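Local coordinates for protein TodX (Pseudomonas putida, PDB 3BS0) that is an outer-membrane beta-barrel transporter for toluene, taking up aromatic hydrocarbons as a first step in their biodegradation, at residues A[27-30]-A[31-34]; A[174-177]-A[178-181]. All coordinates share one frame; numbering follows the deposited sequence.

Contact 1. Residues A[27-30]-A[31-34]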
ATOM      1  N   ASN A  27     -18.078   6.176   0.257  1.00 38.28           N
ATOM      2  CA  ASN A  27     -17.715   5.926   1.643  1.00 38.65           C
ATOM      3  C   ASN A  27     -16.210   5.940   1.923  1.00 39.58           C
ATOM      4  O   ASN A  27     -15.799   6.203   3.053  1.00 38.26           O
ATOM      5  CB  ASN A  27     -18.322   4.605   2.103  1.00 38.59           C
ATOM      6  CG  ASN A  27     -19.822   4.696   2.296  1.00 37.89           C
ATOM      7  OD1 ASN A  27     -20.448   5.696   1.943  1.00 33.62           O
ATOM      8  ND2 ASN A  27     -20.409   3.647   2.860  1.00 36.95           N
ATOM      9  N   ALA A  28     -15.390   5.687   0.900  1.00 39.64           N
ATOM     10  CA  ALA A  28     -13.931   5.672   1.078  1.00 38.55           C
ATOM     11  C   ALA A  28     -13.354   7.034   1.482  1.00 40.29           C
ATOM     12  O   ALA A  28     -12.224   7.119   1.958  1.00 37.88           O
ATOM     13  CB  ALA A  28     -13.256   5.178  -0.189  1.00 36.15           C
ATOM     14  N   ALA A  29     -14.129   8.102   1.296  1.00 42.23           N
ATOM     15  CA  ALA A  29     -13.667   9.431   1.674  1.00 41.42           C
ATOM     16  C   ALA A  29     -13.309   9.409   3.151  1.00 42.35           C
ATOM     17  O   ALA A  29     -12.649  10.314   3.652  1.00 43.41           O
ATOM     18  CB  ALA A  29     -14.742  10.460   1.420  1.00 40.46           C
ATOM     19  N   LEU A  30     -13.744   8.361   3.844  1.00 41.20           N
ATOM     20  CA  LEU A  30     -13.456   8.228   5.261  1.00 40.39           C
ATOM     21  C   LEU A  30     -11.946   8.213   5.528  1.00 42.26           C
ATOM     22  O   LEU A  30     -11.512   8.441   6.660  1.00 42.60           O
ATOM     23  CB  LEU A  30     -14.120   6.959   5.819  1.00 38.22           C
ATOM     24  CG  LEU A  30     -15.613   7.066   6.171  1.00 35.97           C
ATOM     25  CD1 LEU A  30     -16.215   5.699   6.412  1.00 32.68           C
ATOM     26  CD2 LEU A  30     -15.766   7.931   7.415  1.00 36.79           C
ATOM     27  N   ILE A  31     -11.152   7.964   4.486  1.00 42.50           N
ATOM     28  CA  ILE A  31      -9.694   7.942   4.607  1.00 42.68           C
ATOM     29  C   ILE A  31      -9.070   9.107   3.849  1.00 44.05           C
ATOM     30  O   ILE A  31      -8.084   9.715   4.300  1.00 44.57           O
ATOM     31  CB  ILE A  31      -9.073   6.701   3.986  1.00 43.35           C
ATOM     32  CG1 ILE A  31      -9.650   5.436   4.609  1.00 43.35           C
ATOM     33  CG2 ILE A  31      -7.559   6.763   4.174  1.00 47.47           C
ATOM     34  CD1 ILE A  31      -9.319   4.197   3.803  1.00 42.78           C
ATOM     35  N   SER A  32      -9.621   9.379   2.667  1.00 42.20           N
ATOM     36  CA  SER A  32      -9.136  10.459   1.837  1.00 38.67           C
ATOM     37  C   SER A  32      -9.634  11.768   2.418  1.00 39.40           C
ATOM     38  O   SER A  32      -9.114  12.228   3.435  1.00 39.06           O
ATOM     39  CB  SER A  32      -9.622  10.269   0.412  1.00 41.18           C
ATOM     40  OG  SER A  32     -11.009  10.002   0.377  1.00 45.90           O
ATOM     41  N   ASN A  33     -10.651  12.361   1.801  1.00 39.24           N
ATOM     42  CA  ASN A  33     -11.197  13.622   2.295  1.00 38.68           C
ATOM     43  C   ASN A  33     -12.646  13.483   2.798  1.00 38.46           C
ATOM     44  O   ASN A  33     -13.598  13.744   2.065  1.00 37.76           O
ATOM     45  CB  ASN A  33     -11.120  14.671   1.191  1.00 39.00           C
ATOM     46  CG  ASN A  33     -11.570  16.029   1.655  1.00 39.80           C
ATOM     47  OD1 ASN A  33     -11.647  16.286   2.860  1.00 39.96           O
ATOM     48  ND2 ASN A  33     -11.853  16.917   0.709  1.00 38.53           N
ATOM     49  N   PRO A  34     -12.825  13.092   4.070  1.00 38.52           N
ATOM     50  CA  PRO A  34     -14.166  12.926   4.632  1.00 40.91           C
ATOM     51  C   PRO A  34     -15.108  14.110   4.453  1.00 43.19           C
ATOM     52  O   PRO A  34     -16.322  13.956   4.585  1.00 45.37           O
ATOM     53  CB  PRO A  34     -13.893  12.617   6.107  1.00 40.95           C
ATOM     54  CG  PRO A  34     -12.588  13.280   6.358  1.00 41.14           C
ATOM     55  CD  PRO A  34     -11.806  12.931   5.121  1.00 40.13           C
TER
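Ala28 and Ile31 are joined by the last bond of the short 3-10 segment 27-30: the N-H of Ile31 reaches back to Ala28 O at 2.9 Å and nearly straight, 169° at the hydrogen, although it arrives well above the carbonyl plane. From Ile31 on the backbone leaves the 3-10 path. It swings through Ser32 and Asn33 and comes back on itself, leaving the CA atoms of Ala29 and Pro34 only 4.6 Å apart. The carbonyl of Ala29 therefore looks into the loop. Its O lies over the N-CD side of the Pro34 ring, with CD at 3.1 Å, but proline nitrogen has no hydrogen to offer, and this approach is one of packing.

Among the side chains, Ala29 sits at the centre. Its methyl rests against the backbone across the loop, with CB 3.5 Å from Asn33 O, and the hydroxyl of Ser32 is beside it, OG to Ala29 CB 3.9 Å. A chi1 of 49° puts that OG between the backbone N and the carbonyl carbon of Ser32, turned back toward the 3-10 turn. Ile31 lays its CG1 branch near the turn's closing carbonyl, CG1 to Ala28 O 4.1 Å; its side chain also meets Arg136 and Arg222 of the barrel wall.

Two carbonyls of the loop are tied to that wall, Leu30 O by Ser154 OG and Pro34 O by Ser142 OG. Asn27 anchors the start of the turn: its ND2 bonds to Gln45 O and Ser85 OG, and its backbone N to Glu47. Such a compact, buried turn running into Asn33-Pro34-Ala35, the NPA sequence of the FadL family, is characteristic of the N-terminal hatch that plugs the barrel.

Contact 2. Residues A[174-177]-A[178-181]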
ATOM      1  N   GLY A 174      28.003 -10.405   3.748  1.00 31.07           N
ATOM      2  CA  GLY A 174      29.366  -9.957   3.985  1.00 30.35           C
ATOM      3  C   GLY A 174      29.495  -8.440   3.927  1.00 32.95           C
ATOM      4  O   GLY A 174      30.144  -7.832   4.769  1.00 35.96           O
ATOM      5  N   ALA A 175      28.865  -7.815   2.934  1.00 33.21           N
ATOM      6  CA  ALA A 175      28.931  -6.368   2.787  1.00 30.47           C
ATOM      7  C   ALA A 175      28.156  -5.678   3.880  1.00 30.74           C
ATOM      8  O   ALA A 175      28.559  -4.630   4.347  1.00 32.74           O
ATOM      9  CB  ALA A 175      28.397  -5.932   1.415  1.00 23.78           C
ATOM     10  N   LEU A 176      27.030  -6.244   4.284  1.00 33.45           N
ATOM     11  CA  LEU A 176      26.244  -5.624   5.346  1.00 34.22           C
ATOM     12  C   LEU A 176      27.109  -5.642   6.594  1.00 36.10           C
ATOM     13  O   LEU A 176      27.321  -4.618   7.242  1.00 35.33           O
ATOM     14  CB  LEU A 176      24.955  -6.416   5.583  1.00 33.33           C
ATOM     15  CG  LEU A 176      23.920  -6.137   4.500  1.00 34.54           C
ATOM     16  CD1 LEU A 176      22.681  -6.962   4.725  1.00 35.57           C
ATOM     17  CD2 LEU A 176      23.580  -4.651   4.524  1.00 34.60           C
ATOM     18  N   THR A 177      27.613  -6.838   6.892  1.00 36.09           N
ATOM     19  CA  THR A 177      28.466  -7.097   8.027  1.00 36.63           C
ATOM     20  C   THR A 177      29.669  -6.178   7.999  1.00 38.93           C
ATOM     21  O   THR A 177      29.959  -5.496   8.984  1.00 40.65           O
ATOM     22  CB  THR A 177      28.933  -8.567   8.013  1.00 34.05           C
ATOM     23  OG1 THR A 177      27.842  -9.411   8.399  1.00 37.44           O
ATOM     24  CG2 THR A 177      30.073  -8.781   8.961  1.00 31.27           C
ATOM     25  N   ALA A 178      30.365  -6.155   6.869  1.00 39.31           N
ATOM     26  CA  ALA A 178      31.544  -5.316   6.715  1.00 41.68           C
ATOM     27  C   ALA A 178      31.234  -3.816   6.755  1.00 43.01           C
ATOM     28  O   ALA A 178      32.101  -3.006   7.097  1.00 42.82           O
ATOM     29  CB  ALA A 178      32.252  -5.667   5.425  1.00 42.61           C
ATOM     30  N   GLN A 179      30.006  -3.446   6.395  1.00 45.00           N
ATOM     31  CA  GLN A 179      29.582  -2.048   6.413  1.00 47.98           C
ATOM     32  C   GLN A 179      29.186  -1.690   7.840  1.00 48.62           C
ATOM     33  O   GLN A 179      29.006  -0.517   8.180  1.00 48.93           O
ATOM     34  CB  GLN A 179      28.353  -1.834   5.525  1.00 51.18           C
ATOM     35  CG  GLN A 179      28.536  -2.068   4.034  1.00 56.19           C
ATOM     36  CD  GLN A 179      27.209  -2.024   3.278  1.00 59.08           C
ATOM     37  OE1 GLN A 179      26.250  -2.728   3.617  1.00 61.70           O
ATOM     38  NE2 GLN A 179      27.151  -1.195   2.246  1.00 62.60           N
ATOM     39  N   GLY A 180      29.032  -2.717   8.667  1.00 48.57           N
ATOM     40  CA  GLY A 180      28.624  -2.503  10.039  1.00 49.02           C
ATOM     41  C   GLY A 180      27.106  -2.460  10.173  1.00 49.76           C
ATOM     42  O   GLY A 180      26.569  -2.272  11.269  1.00 51.17           O
ATOM     43  N   ASN A 181      26.402  -2.632   9.059  1.00 49.33           N
ATOM     44  CA  ASN A 181      24.945  -2.605   9.100  1.00 47.28           C
ATOM     45  C   ASN A 181      24.357  -3.886   9.650  1.00 45.72           C
ATOM     46  O   ASN A 181      23.185  -3.917  10.020  1.00 45.55           O
ATOM     47  CB  ASN A 181      24.375  -2.311   7.715  1.00 45.80           C
ATOM     48  CG  ASN A 181      24.548  -0.860   7.334  1.00 47.05           C
ATOM     49  OD1 ASN A 181      24.067   0.033   8.040  1.00 46.10           O
ATOM     50  ND2 ASN A 181      25.250  -0.610   6.231  1.00 47.46           N
TER
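Leu176 and Gln179, three residues apart on the helix, both set CG beside the backbone N (chi1 -77° and -65°). The chain of Gln179, extended beyond CG, brings its OE1 to 3.4 Å from Leu176 CD2: an amide oxygen against a methyl, the two chains slanting past each other. The place of the Gln179 side chain is less certain, because its CG sits too close to Ala175 O in the model. The same CD2 touches Asn181 at CB, 4.0 Å away, with the side chains at about a right angle.

Beneath them the helix is finishing. Ala178 N still makes an ordinary helical bond to Gly174 O, 2.7 Å long, whereas later bonds change spacing. Gly180 N reaches three residues back to Thr177 O at 2.9 Å, coming from above the carbonyl plane, and Asn181 N bonds weakly to Leu176 O, five back, at 2.8 Å. With Gly180 at a positive phi of 87°, this is a Schellman motif, which ends helix 170-179 and sends the chain into strand 182-183.

Thr177 spends its hydroxyl on Val173 O, one turn back, while Leu182 packs on both Thr177 and Leu176. A bound detergent, C8E, also touches Leu176. The chemistry is thus split: backbone bonds engage the carbonyls of Gly174, Leu176 and Thr177, and the leucine offers a greasy surface to an amphiphile.

In the fold
Contact 1 is buried inside the barrel and contact 2 lies at the surface, on opposite sides of the chain's centre, their own centres 44 Å apart. They share no element: 27-34 belongs to the N-terminal loop ahead of the first long strand, 44-60, whereas 174-181 ends a short helix between strands 151-169 and 182-183. Both are local turns, yet they are held differently. The 27-34 loop makes hydrogen bonds to surrounding strands through Asn27, Leu30 and Pro34; the 174-181 helix end is capped by its own backbone, with Asn181 also bonded to Ala325 and a detergent alongside. Strand 151-169 connects the two regions, supplying Ser154 to contact 1 and leading directly into the helix of contact 2.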